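PDB 6N7O: GIL01 gp7 from Bacillus phage pGIL01, which inhibits the LexA repressor of its bacterial host, probably by binding to it. Local coordinates for residues A[8-13]-A[29-34]. Numbering follows the deposited sequence. Where two conformers were deposited one is given.
Sequences LDFIIE and DRLMQV
The two helices of this small helical hairpin, 2-16 and 24-34, meet through F10 and E13 on one side and R30, L31 and V34 on the other. Within 8-13 and 29-34 they run nearly antiparallel, 157° between directions, their axes coming within 10.8 Å. F10 points at the partner helix, CG anti to its own backbone N (chi1 -179°), and offers one ring face to the aliphatic start of R30: R30 CB lies 3.7 Å from the centroid of the F10 ring, a CH-pi contact. L31 CD2 meets the same ring obliquely, 3.8 Å from F10 CE2, while V34 CG2 reaches F10 CB more loosely at 4.4 Å.

Beyond CB the arginine bends at chi2 and chi3, which curls its guanidinium back past the ring to E13, whose extended chain comes out to meet it. Both R30 NE (2.8 Å) and NH2 (2.9 Å) donate to the single oxygen E13 OE2, a side-on salt bridge with carboxylate and guanidinium nearly coplanar. OE2 takes NE on its syn lone pair and meets NH2 nearly along its own C-O axis. One turn along, Q33 OE1 takes R30 NH1 at 3.0 Å, so the guanidinium is held from two sides.

E13 OE1 is hydrogen-bonded to Y26 OH, tying in the start of helix 24-34 just after strand 21-23. V34 also packs on M3 and L7 of helix 2-16, and L31 of the second subunit packs on F10 and I11, carrying the apolar core into the dimer.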
ATOM      1  N   LEU A   8      -0.761  -3.294  -8.206  1.00 18.96           N
ATOM      2  CA  LEU A   8       0.408  -4.031  -8.672  1.00 18.05           C
ATOM      3  C   LEU A   8       1.542  -3.088  -9.072  1.00 19.98           C
ATOM      4  O   LEU A   8       2.713  -3.369  -8.792  1.00 16.96           O
ATOM      5  CB  LEU A   8       0.016  -4.947  -9.828  1.00 18.04           C
ATOM      6  CG  LEU A   8      -0.670  -6.236  -9.354  1.00 21.96           C
ATOM      7  CD1 LEU A   8      -1.238  -7.055 -10.500  1.00 21.15           C
ATOM      8  CD2 LEU A   8       0.290  -7.092  -8.515  1.00 22.75           C
ATOM      9  N   ASP A   9       1.220  -1.956  -9.704  1.00 19.84           N
ATOM     10  CA  ASP A   9       2.283  -1.014 -10.055  1.00 23.62           C
ATOM     11  C   ASP A   9       2.939  -0.408  -8.817  1.00 16.10           C
ATOM     12  O   ASP A   9       4.150  -0.139  -8.831  1.00 16.95           O
ATOM     13  CB  ASP A   9       1.755   0.082 -10.989  1.00 20.59           C
ATOM     14  CG  ASP A   9       1.625  -0.398 -12.436  1.00 26.79           C
ATOM     15  OD1 ASP A   9       2.178  -1.467 -12.768  1.00 25.72           O
ATOM     16  OD2 ASP A   9       0.975   0.288 -13.250  1.00 33.95           O
ATOM     17  N   PHE A  10       2.179  -0.196  -7.730  1.00 14.97           N
ATOM     18  CA  PHE A  10       2.802   0.267  -6.495  1.00 17.52           C
ATOM     19  C   PHE A  10       3.697  -0.814  -5.913  1.00 19.46           C
ATOM     20  O   PHE A  10       4.810  -0.523  -5.460  1.00 16.56           O
ATOM     21  CB  PHE A  10       1.732   0.696  -5.482  1.00 17.17           C
ATOM     22  CG  PHE A  10       2.291   1.215  -4.180  1.00 17.22           C
ATOM     23  CD1 PHE A  10       3.403   2.050  -4.158  1.00 17.25           C
ATOM     24  CD2 PHE A  10       1.684   0.891  -2.973  1.00 14.39           C
ATOM     25  CE1 PHE A  10       3.894   2.547  -2.956  1.00 15.05           C
ATOM     26  CE2 PHE A  10       2.167   1.389  -1.770  1.00 17.99           C
ATOM     27  CZ  PHE A  10       3.281   2.207  -1.753  1.00 18.78           C
ATOM     28  N   ILE A  11       3.251  -2.072  -5.950  1.00 13.67           N
ATOM     29  CA  ILE A  11       4.104  -3.169  -5.500  1.00 13.86           C
ATOM     30  C   ILE A  11       5.404  -3.201  -6.297  1.00 14.62           C
ATOM     31  O   ILE A  11       6.490  -3.428  -5.739  1.00 18.60           O
ATOM     32  CB  ILE A  11       3.345  -4.505  -5.595  1.00 17.72           C
ATOM     33  CG1 ILE A  11       2.217  -4.540  -4.568  1.00 17.48           C
ATOM     34  CG2 ILE A  11       4.279  -5.682  -5.376  1.00 19.67           C
ATOM     35  CD1 ILE A  11       1.214  -5.673  -4.800  1.00 16.71           C
ATOM     36  N   ILE A  12       5.322  -2.987  -7.610  1.00 16.39           N
ATOM     37  CA  ILE A  12       6.531  -2.958  -8.435  1.00 14.39           C
ATOM     38  C   ILE A  12       7.419  -1.787  -8.025  1.00 14.96           C
ATOM     39  O   ILE A  12       8.647  -1.930  -7.919  1.00 16.66           O
ATOM     40  CB  ILE A  12       6.162  -2.895  -9.928  1.00 16.62           C
ATOM     41  CG1 ILE A  12       5.441  -4.174 -10.345  1.00 18.95           C
ATOM     42  CG2 ILE A  12       7.419  -2.702 -10.802  1.00 16.93           C
ATOM     43  CD1 ILE A  12       4.776  -4.063 -11.673  1.00 19.88           C
ATOM     44  N   GLU A  13       6.816  -0.613  -7.799  1.00 18.29           N
ATOM     45  CA  GLU A  13       7.589   0.545  -7.355  1.00 13.90           C
ATOM     46  C   GLU A  13       8.368   0.246  -6.079  1.00 18.80           C
ATOM     47  O   GLU A  13       9.523   0.659  -5.944  1.00 17.75           O
ATOM     48  CB  GLU A  13       6.669   1.756  -7.152  1.00 16.02           C
ATOM     49  CG  GLU A  13       7.423   3.004  -6.723  1.00 17.15           C
ATOM     50  CD  GLU A  13       6.503   4.155  -6.299  1.00 22.27           C
ATOM     51  OE1 GLU A  13       7.035   5.173  -5.837  1.00 25.43           O
ATOM     52  OE2 GLU A  13       5.259   4.041  -6.433  1.00 18.77           O
ATOM     53  N   ASP A  29       0.211   7.759   1.477  1.00 16.60           N
ATOM     54  CA  ASP A  29      -0.130   8.626   0.350  1.00 17.83           C
ATOM     55  C   ASP A  29      -0.383   7.805  -0.909  1.00 19.14           C
ATOM     56  O   ASP A  29      -1.359   8.038  -1.626  1.00 17.79           O
ATOM     57  CB  ASP A  29       0.979   9.644   0.087  1.00 17.04           C
ATOM     58  CG  ASP A  29       0.976  10.800   1.079  1.00 44.00           C
ATOM     59  OD1 ASP A  29       0.028  10.922   1.884  1.00 33.74           O
ATOM     60  OD2 ASP A  29       1.934  11.602   1.045  1.00 34.80           O
ATOM     61  N   ARG A  30       0.491   6.836  -1.192  1.00 18.20           N
ATOM     62  CA  ARG A  30       0.352   6.068  -2.432  1.00 19.23           C
ATOM     63  C   ARG A  30      -0.897   5.193  -2.412  1.00 16.33           C
ATOM     64  O   ARG A  30      -1.587   5.058  -3.436  1.00 19.44           O
ATOM     65  CB  ARG A  30       1.593   5.212  -2.673  1.00 18.41           C
ATOM     66  CG  ARG A  30       2.838   6.030  -2.960  1.00 20.33           C
ATOM     67  CD  ARG A  30       2.857   6.581  -4.382  1.00 18.13           C
ATOM     68  NE  ARG A  30       3.067   5.520  -5.370  1.00 18.85           N
ATOM     69  CZ  ARG A  30       2.130   5.102  -6.217  1.00 21.40           C
ATOM     70  NH1 ARG A  30       0.926   5.655  -6.189  1.00 24.34           N
ATOM     71  NH2 ARG A  30       2.389   4.134  -7.091  1.00 21.43           N
ATOM     72  N   LEU A  31      -1.190   4.566  -1.269  1.00 17.50           N
ATOM     73  CA  LEU A  31      -2.370   3.715  -1.184  1.00 18.05           C
ATOM     74  C   LEU A  31      -3.647   4.543  -1.293  1.00 21.74           C
ATOM     75  O   LEU A  31      -4.643   4.086  -1.863  1.00 17.00           O
ATOM     76  CB  LEU A  31      -2.352   2.910   0.114  1.00 17.14           C
ATOM     77  CG  LEU A  31      -1.246   1.853   0.219  1.00 19.16           C
ATOM     78  CD1 LEU A  31      -1.243   1.202   1.574  1.00 21.45           C
ATOM     79  CD2 LEU A  31      -1.437   0.805  -0.878  1.00 19.96           C
ATOM     80  N   MET A  32      -3.645   5.766  -0.761  0.63 23.59           N
ATOM     81  CA  MET A  32      -4.804   6.620  -0.966  0.63 23.03           C
ATOM     82  C   MET A  32      -4.963   6.989  -2.431  0.63 24.09           C
ATOM     83  O   MET A  32      -6.091   7.132  -2.915  0.63 24.80           O
ATOM     84  CB  MET A  32      -4.697   7.867  -0.096  0.63 23.02           C
ATOM     85  CG  MET A  32      -4.839   7.541   1.374  0.63 19.49           C
ATOM     86  SD  MET A  32      -4.916   9.017   2.384  0.63 26.38           S
ATOM     87  CE  MET A  32      -6.335   9.828   1.653  0.63 31.07           C
ATOM     88  N   GLN A  33      -3.853   7.117  -3.162  1.00 20.67           N
ATOM     89  CA  GLN A  33      -3.954   7.302  -4.603  1.00 17.42           C
ATOM     90  C   GLN A  33      -4.502   6.055  -5.279  1.00 21.19           C
ATOM     91  O   GLN A  33      -5.329   6.148  -6.191  1.00 26.78           O
ATOM     92  CB  GLN A  33      -2.596   7.662  -5.187  1.00 27.19           C
ATOM     93  CG  GLN A  33      -2.060   9.007  -4.725  1.00 26.57           C
ATOM     94  CD  GLN A  33      -0.692   9.319  -5.318  1.00 37.82           C
ATOM     95  OE1 GLN A  33       0.189   8.460  -5.381  1.00 30.72           O
ATOM     96  NE2 GLN A  33      -0.515  10.552  -5.773  1.00 39.92           N
ATOM     97  N   VAL A  34      -4.056   4.878  -4.841  1.00 21.83           N
ATOM     98  CA  VAL A  34      -4.506   3.635  -5.465  1.00 22.80           C
ATOM     99  C   VAL A  34      -6.006   3.453  -5.285  1.00 24.59           C
ATOM    100  O   VAL A  34      -6.713   3.014  -6.207  1.00 26.19           O
ATOM    101  CB  VAL A  34      -3.720   2.448  -4.885  1.00 17.62           C
ATOM    102  CG1 VAL A  34      -4.364   1.132  -5.311  1.00 20.38           C
ATOM    103  CG2 VAL A  34      -2.262   2.520  -5.320  1.00 22.40           C
TER